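Long-range contacts in devB protein (Vibrio cholerae O1 biovar eltor str. N16961, PDB 1Y89), which is of unproven function but probably hydrolyses 6-phosphogluconolactone in the pentose phosphate pathway: residues I2-F7 with T225-D230; H63-D68 with N98-L103; A110-F115 with L172-T177; I187-L192 with Y213-I218. All blocks are in the same frame, centred on the assembly; numbering follows the deposited sequence.

Contact 1: I2-F7 with T225-D230; sequences INHKIF and TEWYLD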
# COMPACT_ATOMS: atom_id res chain seq x y z
N ILE A 2 -3.01 -2.32 8.08
CA ILE A 2 -4.04 -1.80 7.21
C ILE A 2 -3.43 -0.89 6.14
O ILE A 2 -2.58 -0.04 6.44
CB ILE A 2 -5.20 -1.12 8.00
CG1 ILE A 2 -6.28 -0.57 7.04
CG2 ILE A 2 -4.69 0.03 8.87
CD1 ILE A 2 -7.69 -0.54 7.66
N ASN A 3 -3.85 -1.10 4.90
CA ASN A 3 -3.34 -0.38 3.73
C ASN A 3 -4.51 0.31 3.03
O ASN A 3 -5.48 -0.34 2.65
CB ASN A 3 -2.68 -1.43 2.84
CG ASN A 3 -1.86 -0.86 1.71
OD1 ASN A 3 -1.51 0.32 1.68
ND2 ASN A 3 -1.50 -1.74 0.78
N HIS A 4 -4.49 1.63 2.93
CA HIS A 4 -5.49 2.37 2.16
C HIS A 4 -4.82 2.93 0.92
O HIS A 4 -3.75 3.59 1.00
CB HIS A 4 -6.00 3.61 2.92
CG HIS A 4 -6.61 3.33 4.26
ND1 HIS A 4 -5.89 2.84 5.33
CD2 HIS A 4 -7.86 3.57 4.73
CE1 HIS A 4 -6.67 2.75 6.39
NE2 HIS A 4 -7.87 3.19 6.06
N LYS A 5 -5.45 2.70 -0.23
CA LYS A 5 -4.92 3.20 -1.49
C LYS A 5 -5.98 4.05 -2.17
O LYS A 5 -7.12 3.62 -2.31
CB LYS A 5 -4.53 2.04 -2.39
CG LYS A 5 -3.54 1.07 -1.77
CD LYS A 5 -3.03 0.11 -2.84
CE LYS A 5 -1.82 -0.65 -2.35
NZ LYS A 5 -0.81 -0.63 -3.43
N ILE A 6 -5.61 5.26 -2.58
CA ILE A 6 -6.52 6.13 -3.35
C ILE A 6 -5.89 6.37 -4.72
O ILE A 6 -4.78 6.89 -4.81
CB ILE A 6 -6.80 7.47 -2.62
CG1 ILE A 6 -7.34 7.23 -1.18
CG2 ILE A 6 -7.75 8.41 -3.47
CD1 ILE A 6 -7.41 8.49 -0.35
N PHE A 7 -6.58 5.91 -5.76
CA PHE A 7 -6.13 5.95 -7.15
C PHE A 7 -6.89 7.04 -7.86
O PHE A 7 -8.04 7.33 -7.51
CB PHE A 7 -6.43 4.63 -7.86
CG PHE A 7 -5.66 3.43 -7.33
CD1 PHE A 7 -6.14 2.69 -6.25
CD2 PHE A 7 -4.45 3.05 -7.92
CE1 PHE A 7 -5.42 1.57 -5.77
CE2 PHE A 7 -3.72 1.96 -7.44
CZ PHE A 7 -4.21 1.22 -6.39
N THR A 225 -5.35 -5.86 5.71
CA THR A 225 -6.68 -5.44 5.27
C THR A 225 -6.47 -4.18 4.42
O THR A 225 -5.79 -3.26 4.87
CB THR A 225 -7.57 -5.10 6.46
OG1 THR A 225 -7.69 -6.24 7.31
CG2 THR A 225 -8.97 -4.71 5.99
N GLU A 226 -7.06 -4.14 3.23
CA GLU A 226 -6.86 -3.01 2.34
C GLU A 226 -8.17 -2.38 1.95
O GLU A 226 -9.19 -3.07 1.78
CB GLU A 226 -6.16 -3.46 1.06
CG GLU A 226 -4.87 -4.17 1.35
CD GLU A 226 -4.16 -4.63 0.11
OE1 GLU A 226 -4.78 -5.28 -0.76
OE2 GLU A 226 -2.95 -4.33 0.04
N TRP A 227 -8.10 -1.07 1.71
CA TRP A 227 -9.18 -0.32 1.12
C TRP A 227 -8.65 0.31 -0.17
O TRP A 227 -7.69 1.11 -0.13
CB TRP A 227 -9.65 0.77 2.10
CG TRP A 227 -10.32 0.16 3.31
CD1 TRP A 227 -9.71 -0.37 4.40
CD2 TRP A 227 -11.71 -0.05 3.48
NE1 TRP A 227 -10.66 -0.88 5.27
CE2 TRP A 227 -11.90 -0.68 4.72
CE3 TRP A 227 -12.83 0.27 2.70
CZ2 TRP A 227 -13.17 -1.02 5.21
CZ3 TRP A 227 -14.10 -0.06 3.20
CH2 TRP A 227 -14.25 -0.71 4.43
N TYR A 228 -9.23 -0.06 -1.30
CA TYR A 228 -8.84 0.49 -2.61
C TYR A 228 -9.95 1.47 -3.02
O TYR A 228 -11.09 1.04 -3.22
CB TYR A 228 -8.80 -0.63 -3.68
CG TYR A 228 -7.51 -1.44 -3.70
CD1 TYR A 228 -7.08 -2.13 -2.57
CD2 TYR A 228 -6.73 -1.51 -4.84
CE1 TYR A 228 -5.89 -2.84 -2.59
CE2 TYR A 228 -5.54 -2.22 -4.88
CZ TYR A 228 -5.12 -2.88 -3.74
OH TYR A 228 -3.92 -3.55 -3.75
N LEU A 229 -9.63 2.76 -3.11
CA LEU A 229 -10.66 3.73 -3.49
C LEU A 229 -10.20 4.46 -4.74
O LEU A 229 -9.00 4.55 -5.01
CB LEU A 229 -10.84 4.79 -2.39
CG LEU A 229 -11.08 4.37 -0.93
CD1 LEU A 229 -11.39 5.61 -0.11
CD2 LEU A 229 -12.15 3.34 -0.71
N ASP A 230 -11.16 5.03 -5.47
CA ASP A 230 -10.82 6.05 -6.44
C ASP A 230 -11.11 7.41 -5.84
O ASP A 230 -11.67 7.49 -4.73
CB ASP A 230 -11.51 5.82 -7.80
CG ASP A 230 -13.04 5.85 -7.72
OD1 ASP A 230 -13.63 5.90 -6.62
OD2 ASP A 230 -13.66 5.82 -8.80

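Contact 2: H63-D68 with N98-L103; sequences HFWWGD and NIHRIL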
# COMPACT_ATOMS: atom_id res chain seq x y z
N HIS A 63 -6.17 -20.25 -8.23
CA HIS A 63 -7.43 -20.92 -7.94
C HIS A 63 -8.45 -19.89 -7.56
O HIS A 63 -8.20 -19.08 -6.66
CB HIS A 63 -7.23 -21.95 -6.80
CG HIS A 63 -6.40 -23.12 -7.21
ND1 HIS A 63 -6.95 -24.35 -7.50
CD2 HIS A 63 -5.08 -23.21 -7.50
CE1 HIS A 63 -5.98 -25.18 -7.87
NE2 HIS A 63 -4.84 -24.51 -7.89
N PHE A 64 -9.58 -19.88 -8.24
CA PHE A 64 -10.62 -18.90 -7.96
C PHE A 64 -11.77 -19.52 -7.22
O PHE A 64 -12.28 -20.58 -7.61
CB PHE A 64 -11.14 -18.22 -9.25
CG PHE A 64 -10.15 -17.31 -9.87
CD1 PHE A 64 -9.59 -16.26 -9.15
CD2 PHE A 64 -9.76 -17.49 -11.18
CE1 PHE A 64 -8.64 -15.39 -9.75
CE2 PHE A 64 -8.82 -16.64 -11.78
CZ PHE A 64 -8.26 -15.59 -11.05
N TRP A 65 -12.16 -18.81 -6.16
CA TRP A 65 -13.31 -19.17 -5.34
C TRP A 65 -14.14 -17.90 -5.26
O TRP A 65 -13.70 -16.86 -5.75
CB TRP A 65 -12.87 -19.58 -3.93
CG TRP A 65 -11.87 -20.70 -3.89
CD1 TRP A 65 -10.51 -20.61 -4.17
CD2 TRP A 65 -12.12 -22.05 -3.53
NE1 TRP A 65 -9.92 -21.85 -4.01
CE2 TRP A 65 -10.87 -22.74 -3.59
CE3 TRP A 65 -13.26 -22.76 -3.13
CZ2 TRP A 65 -10.75 -24.09 -3.31
CZ3 TRP A 65 -13.14 -24.11 -2.83
CH2 TRP A 65 -11.88 -24.76 -2.93
N TRP A 66 -15.34 -18.00 -4.69
CA TRP A 66 -16.26 -16.87 -4.50
C TRP A 66 -16.50 -16.56 -3.05
O TRP A 66 -16.74 -17.49 -2.25
CB TRP A 66 -17.57 -17.11 -5.27
CG TRP A 66 -17.36 -16.70 -6.71
CD1 TRP A 66 -17.68 -15.49 -7.28
CD2 TRP A 66 -16.67 -17.45 -7.70
NE1 TRP A 66 -17.24 -15.46 -8.58
CE2 TRP A 66 -16.61 -16.65 -8.86
CE3 TRP A 66 -16.08 -18.73 -7.73
CZ2 TRP A 66 -16.01 -17.10 -10.06
CZ3 TRP A 66 -15.48 -19.18 -8.91
CH2 TRP A 66 -15.43 -18.35 -10.05
N GLY A 67 -16.41 -15.27 -2.68
CA GLY A 67 -16.77 -14.88 -1.30
C GLY A 67 -18.28 -15.07 -1.08
O GLY A 67 -18.76 -15.30 0.03
N ASP A 68 -19.05 -14.94 -2.15
CA ASP A 68 -20.48 -15.27 -2.11
C ASP A 68 -20.97 -15.53 -3.53
O ASP A 68 -20.32 -15.12 -4.51
CB ASP A 68 -21.33 -14.15 -1.39
CG ASP A 68 -21.41 -12.84 -2.18
OD1 ASP A 68 -20.37 -12.36 -2.70
OD2 ASP A 68 -22.52 -12.25 -2.24
N ASN A 98 -9.33 -25.46 -11.54
CA ASN A 98 -8.83 -24.32 -10.77
C ASN A 98 -9.94 -23.30 -10.51
O ASN A 98 -9.73 -22.27 -9.84
CB ASN A 98 -7.69 -23.62 -11.55
CG ASN A 98 -6.38 -24.38 -11.49
OD1 ASN A 98 -6.39 -25.60 -11.37
ND2 ASN A 98 -5.26 -23.67 -11.55
N ILE A 99 -11.11 -23.55 -11.07
CA ILE A 99 -12.24 -22.64 -10.88
C ILE A 99 -13.27 -23.35 -9.98
O ILE A 99 -13.86 -24.34 -10.37
CB ILE A 99 -12.87 -22.22 -12.24
CG1 ILE A 99 -11.80 -21.61 -13.15
CG2 ILE A 99 -14.02 -21.23 -12.03
CD1 ILE A 99 -12.25 -21.43 -14.61
N HIS A 100 -13.45 -22.86 -8.76
CA HIS A 100 -14.19 -23.61 -7.76
C HIS A 100 -15.50 -22.87 -7.51
O HIS A 100 -15.66 -22.18 -6.49
CB HIS A 100 -13.37 -23.69 -6.46
CG HIS A 100 -11.99 -24.26 -6.64
ND1 HIS A 100 -11.69 -25.58 -6.39
CD2 HIS A 100 -10.82 -23.68 -7.02
CE1 HIS A 100 -10.41 -25.80 -6.64
NE2 HIS A 100 -9.85 -24.66 -6.99
N ARG A 101 -16.44 -22.97 -8.44
CA ARG A 101 -17.62 -22.14 -8.25
C ARG A 101 -18.52 -22.67 -7.15
O ARG A 101 -18.51 -23.87 -6.82
CB ARG A 101 -18.39 -21.90 -9.53
CG ARG A 101 -19.15 -23.09 -10.04
CD ARG A 101 -20.07 -22.73 -11.19
NE ARG A 101 -20.71 -23.95 -11.63
CZ ARG A 101 -21.95 -24.31 -11.35
NH1 ARG A 101 -22.75 -23.52 -10.66
NH2 ARG A 101 -22.40 -25.47 -11.81
N ILE A 102 -19.32 -21.77 -6.59
CA ILE A 102 -20.40 -22.20 -5.71
C ILE A 102 -21.54 -22.67 -6.61
O ILE A 102 -21.90 -21.97 -7.58
CB ILE A 102 -20.83 -21.04 -4.78
CG1 ILE A 102 -19.67 -20.69 -3.82
CG2 ILE A 102 -22.13 -21.39 -4.00
CD1 ILE A 102 -19.84 -19.41 -3.00
N LEU A 103 -22.12 -23.83 -6.30
CA LEU A 103 -23.19 -24.39 -7.12
C LEU A 103 -24.53 -23.72 -6.76
O LEU A 103 -25.33 -24.24 -5.95
CB LEU A 103 -23.26 -25.92 -6.94
CG LEU A 103 -21.92 -26.64 -7.14
CD1 LEU A 103 -22.13 -28.19 -6.97
CD2 LEU A 103 -21.29 -26.35 -8.51
O HOH W 1 -16.11 -20.77 -4.25

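Contact 3: A110-F115 with L172-T177; sequences AEAERF and LRVSKT. With PO4 (phosphate ion), chain C.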
# COMPACT_ATOMS: atom_id res chain seq x y z
N ALA A 110 -27.07 -27.67 1.74
CA ALA A 110 -26.11 -28.73 1.42
C ALA A 110 -24.99 -28.16 0.55
O ALA A 110 -23.83 -28.61 0.62
CB ALA A 110 -26.79 -29.92 0.76
N GLU A 111 -25.31 -27.15 -0.26
CA GLU A 111 -24.26 -26.48 -1.02
C GLU A 111 -23.30 -25.67 -0.14
O GLU A 111 -22.08 -25.77 -0.33
CB GLU A 111 -24.84 -25.66 -2.19
CG GLU A 111 -23.79 -24.80 -2.93
CD GLU A 111 -22.58 -25.59 -3.46
OE1 GLU A 111 -22.62 -26.82 -3.58
OE2 GLU A 111 -21.57 -24.95 -3.78
N ALA A 112 -23.80 -24.90 0.82
CA ALA A 112 -22.90 -24.24 1.78
C ALA A 112 -21.95 -25.25 2.45
O ALA A 112 -20.75 -24.96 2.61
CB ALA A 112 -23.70 -23.49 2.86
N GLU A 113 -22.47 -26.42 2.86
CA GLU A 113 -21.63 -27.46 3.46
C GLU A 113 -20.60 -28.04 2.48
O GLU A 113 -19.45 -28.25 2.86
CB GLU A 113 -22.47 -28.58 4.07
CG GLU A 113 -23.38 -28.05 5.17
CD GLU A 113 -24.38 -29.06 5.71
OE1 GLU A 113 -24.26 -30.28 5.43
OE2 GLU A 113 -25.29 -28.61 6.43
N ARG A 114 -21.02 -28.34 1.25
CA ARG A 114 -20.07 -28.79 0.20
C ARG A 114 -18.95 -27.77 -0.04
O ARG A 114 -17.76 -28.11 -0.10
CB ARG A 114 -20.81 -29.05 -1.13
CG ARG A 114 -19.97 -29.83 -2.16
CD ARG A 114 -20.30 -29.44 -3.62
NE ARG A 114 -20.16 -28.00 -3.86
CZ ARG A 114 -18.99 -27.38 -4.04
NH1 ARG A 114 -17.84 -28.09 -4.05
NH2 ARG A 114 -18.97 -26.06 -4.22
N PHE A 115 -19.34 -26.52 -0.20
CA PHE A 115 -18.40 -25.41 -0.40
C PHE A 115 -17.40 -25.35 0.76
O PHE A 115 -16.19 -25.30 0.54
CB PHE A 115 -19.24 -24.10 -0.58
CG PHE A 115 -18.46 -22.81 -0.48
CD1 PHE A 115 -17.30 -22.59 -1.22
CD2 PHE A 115 -18.98 -21.75 0.27
CE1 PHE A 115 -16.64 -21.34 -1.15
CE2 PHE A 115 -18.30 -20.52 0.36
CZ PHE A 115 -17.14 -20.32 -0.36
N LEU A 172 -31.72 -15.85 -2.00
CA LEU A 172 -30.74 -16.66 -1.26
C LEU A 172 -29.35 -16.59 -1.85
O LEU A 172 -29.19 -16.57 -3.07
CB LEU A 172 -31.20 -18.12 -1.20
CG LEU A 172 -32.51 -18.32 -0.42
CD1 LEU A 172 -32.92 -19.77 -0.54
CD2 LEU A 172 -32.37 -17.86 1.05
N ARG A 173 -28.34 -16.54 -0.96
CA ARG A 173 -26.92 -16.61 -1.33
C ARG A 173 -26.21 -17.61 -0.44
O ARG A 173 -26.61 -17.81 0.71
CB ARG A 173 -26.23 -15.26 -1.06
CG ARG A 173 -26.57 -14.16 -2.11
CD ARG A 173 -27.57 -13.19 -1.57
NE ARG A 173 -27.87 -12.19 -2.60
CZ ARG A 173 -27.13 -11.09 -2.84
NH1 ARG A 173 -26.08 -10.81 -2.09
NH2 ARG A 173 -27.48 -10.26 -3.82
N VAL A 174 -25.12 -18.18 -0.96
CA VAL A 174 -24.14 -18.91 -0.13
C VAL A 174 -22.96 -17.96 0.05
O VAL A 174 -22.49 -17.37 -0.92
CB VAL A 174 -23.71 -20.23 -0.82
CG1 VAL A 174 -22.52 -20.88 -0.06
CG2 VAL A 174 -24.91 -21.17 -0.92
N SER A 175 -22.53 -17.78 1.30
CA SER A 175 -21.48 -16.83 1.59
C SER A 175 -20.37 -17.45 2.41
O SER A 175 -20.64 -18.32 3.24
CB SER A 175 -22.05 -15.65 2.37
OG SER A 175 -21.09 -14.60 2.52
N LYS A 176 -19.15 -16.99 2.22
CA LYS A 176 -18.13 -17.18 3.25
C LYS A 176 -18.63 -16.55 4.54
O LYS A 176 -19.38 -15.56 4.50
CB LYS A 176 -16.83 -16.45 2.87
CG LYS A 176 -16.02 -17.18 1.80
CD LYS A 176 -14.62 -16.49 1.65
CE LYS A 176 -13.66 -17.22 0.68
NZ LYS A 176 -14.15 -17.45 -0.71
N THR A 177 -18.22 -17.11 5.69
CA THR A 177 -18.50 -16.46 6.97
C THR A 177 -17.40 -15.45 7.29
O THR A 177 -16.32 -15.46 6.65
CB THR A 177 -18.54 -17.47 8.11
OG1 THR A 177 -17.30 -18.20 8.13
CG2 THR A 177 -19.73 -18.42 7.93
P PO4 C . -24.72 -7.60 -3.75
O1 PO4 C . -24.49 -8.39 -2.47
O2 PO4 C . -24.56 -6.16 -3.44
O3 PO4 C . -23.70 -8.12 -4.70
O4 PO4 C . -26.11 -7.87 -4.20

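Contact 4: I187-L192 with Y213-I218; sequences ISYLVL and YPAAKI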
# COMPACT_ATOMS: atom_id res chain seq x y z
N ILE A 187 -7.08 -9.14 2.59
CA ILE A 187 -8.42 -8.89 2.08
C ILE A 187 -8.44 -7.45 1.61
O ILE A 187 -7.78 -6.59 2.21
CB ILE A 187 -9.57 -9.19 3.12
CG1 ILE A 187 -9.60 -8.11 4.23
CG2 ILE A 187 -9.39 -10.62 3.77
CD1 ILE A 187 -10.77 -8.30 5.30
N SER A 188 -9.17 -7.19 0.53
CA SER A 188 -9.10 -5.90 -0.13
C SER A 188 -10.50 -5.48 -0.48
O SER A 188 -11.12 -6.09 -1.35
CB SER A 188 -8.25 -5.95 -1.43
OG SER A 188 -6.97 -6.54 -1.21
N TYR A 189 -10.98 -4.43 0.19
CA TYR A 189 -12.29 -3.86 -0.10
C TYR A 189 -12.17 -2.89 -1.26
O TYR A 189 -11.37 -1.95 -1.19
CB TYR A 189 -12.81 -3.10 1.12
CG TYR A 189 -13.16 -3.99 2.29
CD1 TYR A 189 -14.34 -4.74 2.29
CD2 TYR A 189 -12.32 -4.05 3.43
CE1 TYR A 189 -14.69 -5.55 3.34
CE2 TYR A 189 -12.65 -4.88 4.53
CZ TYR A 189 -13.85 -5.61 4.47
OH TYR A 189 -14.22 -6.43 5.51
N LEU A 190 -12.89 -3.17 -2.35
CA LEU A 190 -12.73 -2.43 -3.60
C LEU A 190 -13.95 -1.53 -3.67
O LEU A 190 -15.09 -1.99 -3.89
CB LEU A 190 -12.69 -3.39 -4.81
CG LEU A 190 -11.67 -4.54 -4.70
CD1 LEU A 190 -11.71 -5.40 -6.01
CD2 LEU A 190 -10.23 -4.00 -4.39
N VAL A 191 -13.72 -0.23 -3.45
CA VAL A 191 -14.84 0.69 -3.18
C VAL A 191 -14.67 1.91 -4.07
O VAL A 191 -13.91 2.81 -3.73
CB VAL A 191 -14.87 1.12 -1.70
CG1 VAL A 191 -16.12 1.95 -1.42
CG2 VAL A 191 -14.85 -0.13 -0.79
N LEU A 192 -15.39 1.91 -5.19
CA LEU A 192 -15.24 2.90 -6.24
C LEU A 192 -16.52 3.68 -6.51
O LEU A 192 -17.62 3.12 -6.43
CB LEU A 192 -14.77 2.24 -7.54
CG LEU A 192 -13.26 2.00 -7.64
CD1 LEU A 192 -12.69 1.14 -6.53
CD2 LEU A 192 -12.91 1.41 -8.99
N TYR A 213 -21.96 -1.82 10.18
CA TYR A 213 -21.44 -2.31 8.88
C TYR A 213 -20.47 -3.48 8.99
O TYR A 213 -19.38 -3.31 9.51
CB TYR A 213 -20.71 -1.17 8.15
CG TYR A 213 -21.48 0.12 8.07
CD1 TYR A 213 -22.84 0.12 7.84
CD2 TYR A 213 -20.83 1.35 8.17
CE1 TYR A 213 -23.55 1.30 7.72
CE2 TYR A 213 -21.53 2.54 8.07
CZ TYR A 213 -22.90 2.50 7.84
OH TYR A 213 -23.63 3.67 7.73
N PRO A 214 -20.83 -4.66 8.45
CA PRO A 214 -19.86 -5.76 8.40
C PRO A 214 -18.48 -5.33 7.83
O PRO A 214 -17.44 -5.74 8.37
CB PRO A 214 -20.56 -6.79 7.50
CG PRO A 214 -22.08 -6.53 7.81
CD PRO A 214 -22.16 -5.06 7.93
N ALA A 215 -18.46 -4.56 6.73
CA ALA A 215 -17.18 -4.14 6.14
C ALA A 215 -16.34 -3.27 7.08
O ALA A 215 -15.10 -3.29 6.98
CB ALA A 215 -17.38 -3.42 4.80
N ALA A 216 -16.98 -2.49 7.97
CA ALA A 216 -16.23 -1.78 9.04
C ALA A 216 -15.65 -2.71 10.12
O ALA A 216 -14.62 -2.39 10.75
CB ALA A 216 -17.12 -0.73 9.71
N LYS A 217 -16.30 -3.85 10.35
CA LYS A 217 -15.97 -4.77 11.44
C LYS A 217 -15.02 -5.91 11.09
O LYS A 217 -14.40 -6.52 11.97
CB LYS A 217 -17.26 -5.40 12.00
CG LYS A 217 -18.19 -4.41 12.66
CD LYS A 217 -19.38 -5.14 13.27
CE LYS A 217 -20.52 -4.18 13.57
NZ LYS A 217 -20.16 -3.29 14.72
N ILE A 218 -14.93 -6.24 9.81
CA ILE A 218 -14.22 -7.45 9.40
C ILE A 218 -12.84 -7.07 8.89
O ILE A 218 -12.72 -6.30 7.92
CB ILE A 218 -15.06 -8.26 8.34
CG1 ILE A 218 -16.28 -8.90 9.04
CG2 ILE A 218 -14.20 -9.37 7.71
CD1 ILE A 218 -17.35 -9.43 8.05

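Contact 1: I2-F7 with T225-D230
Lys5 lies alongside Tyr228 with both side chains pointing the same way, and its CD rests over one face of the phenol ring, 4.1 Å from the centroid, in a CH-pi contact. With CG turned beside the backbone N (chi1 -56°), the lysine chain runs along the ring and brings CE near the tyrosine OH. The Phe7 and Tyr228 rings have nearly parallel planes (23°) but are slid apart, so that Phe7 CE1 meets Tyr228 CD2 at 3.5 Å with little overlap. Farther along this face Asn3 ND2 donates to Glu226 OE2 (3.1 Å), meeting the oxygen on its anti side and 30° out of the carboxylate plane. The other carboxylate oxygen, OE1, is held by Arg186 and Ser188.

On the reverse face Ile2 CD1 touches the indole edge of Trp227 at 3.8 Å from NE1, while the His4 ring sits nearly parallel to the indole but displaced from it. Beneath these side chains the two strands pair in parallel register, with Lys5 N to Trp227 O (2.7 Å) and Leu229 N to Lys5 O (2.8 Å) both almost straight.

The pair forms one end of the central sheet of this chain: helix 10-25 covers Phe7 and Tyr228, helix 197-205 covers Trp227 and Leu229, strand 186-191 flanks 225-230, and strand 2-7 pairs antiparallel with its counterpart in the second subunit, continuing the sheet across the dimer.

Contact 2: H63-D68 with N98-L103
His63 and His100 share a hydrogen bond between ND1 and NE2, 3.0 Å long and nearly straight. Two backbone bonds run beside it, Phe64 N to Asn98 O (2.9 Å) and His100 N to Phe64 O (2.8 Å), and make a single beta bridge by which the loop before helix 108-122 lines up along strand 62-70 of the central sheet. A water extends this pairing, accepting from Trp66 N and donating to His100 O.

The histidine bond forms one side of an aromatic cluster. His100 stacks in offset fashion on the six-membered ring of Trp65, with the planes 1° apart and the centroids separated by 3.9 Å; its CB lies over the same indole face. His63 reaches the imidazole at its edge while Trp65 covers a face, which should limit rotation of the His100 ring. The Trp65 NE1 is bonded to His32 on the neighbouring strand 31-35. The amide of Asn98 stacks over a face of the His63 ring, its plane 23° from that of the imidazole, and its ND2 donates to Leu62 O.

Outward from the cluster, the indole of Trp66 has Ile99 CG2 and His100 O at its edge, CH2 being 3.8 Å from Ile99 CG2, and CZ3 also packs against Arg101 CA. At the far end Ile102 CD1 reaches back to Trp66 CB, 3.9 Å away.

Contact 3: A110-F115 with L172-T177
The Phe115 ring receives Lys176 at its edge, where CZ comes 4.0 Å from Lys176 CG and the two side chains cross at about a right angle. Ser175 C also lies near the ring plane, whereas Val174 CG1 approaches obliquely, 3.7 Å from Phe115 CD2. This is helix-on-sheet packing of an alpha/beta fold: helix 108-122 lies on strand 172-176, their local axes 22° from parallel. Phe115 CG is anti to the backbone N (chi1 166°), which carries the ring out over the strand.

Val174 makes most of the apolar contact from the strand. Its CG1 touches both Phe115 and the helix backbone, 3.8 Å from Ala112 CA, while CG2 faces the aliphatic part of Glu111. No hydrogen bond joins the two segments. On the helix, Arg114 grips the Glu111 carboxylate side-on, NE to OE1 and NH2 to OE2, with both oxygens close to the guanidinium plane; Glu111 OE2 also accepts from Leu103 N. The buried Lys176 ammonium bonds to Ser34 OG and makes a cation-pi contact with Phe132.

Arg173 leaves the helix behind and meets a phosphate ion, probably from the crystallisation liquor, which His144 and Arg70 also bind. The site is consistent with a pocket for the substrate's phosphate. The ion lies at the edge of the Arg173 guanidinium, with Arg173 NH1 2.9 Å from phosphate O1 and Arg173 NH2 2.8 Å from O4.

Contact 4: I187-L192 with Y213-I218
Tyr189 reaches from strand 186-191 to the short helix 214-217, joining a parallel strand of the central alpha/beta sheet to a helical turn that precedes the next strand, 224-230. CG sits beside the backbone N (chi1 -68°), and from CB the ring extends toward the helix. Along one side of the ring, Tyr189 CD1 lies 4.2 Å from Ala215 CB, and Tyr189 CE1 comes closer to that methyl, at 3.7 Å. Along the other side, CE2 has the carbonyl oxygens of both Ala215 and Ile218 nearby. Tyr189 CZ lies 3.6 Å from Ala215 O. At the tip, Tyr189 OH donates a hydrogen bond to Ile218 O (2.8 Å), and the hydroxyl oxygen also lies against Ile218 CB and CG2.

The accepting carbonyl lies at the ring edge, in the plane of the phenol, but the hydroxyl stands 35° out of the carbonyl plane. Ile218 is the first residue to leave the helical conformation, so the bond ties the tyrosine to the chain just where the helix ends. The Tyr189 and Ile218 side chains cross at about a right angle.

The surrounding sheet confines the phenol further: Trp227 of strand 224-230 stacks with it, and Leu137 of strand 134-137 also packs against it. Two residues earlier on the strand, Ile187 adds a smaller apolar contact to the same end of the helix, placing Ile187 CD1 3.8 Å from Ile218 O and 4.3 Å from Ile218 CG2.

All four contacts reach the same mixed sheet. Contacts 1 and 4 lie toward one end, their centres about 10 Å apart, and share the neighbouring strands 224-230 and 186-191; contacts 2 and 3 lie toward the other, about 11 Å apart, on adjacent strands 62-70 and 172-176. Centres of contacts 1 and 3 are about 28 Å apart. Along the chain contacts 2, 3 and 4 close in succession, while contact 1 spans them all by pairing the first strand with the last. Contact 1 thus places the sheet's outermost strand at the dimer interface, where the sheet runs on into the second subunit, whereas Arg173, one of the residues holding the bound phosphate ion, lies on the 172-177 side.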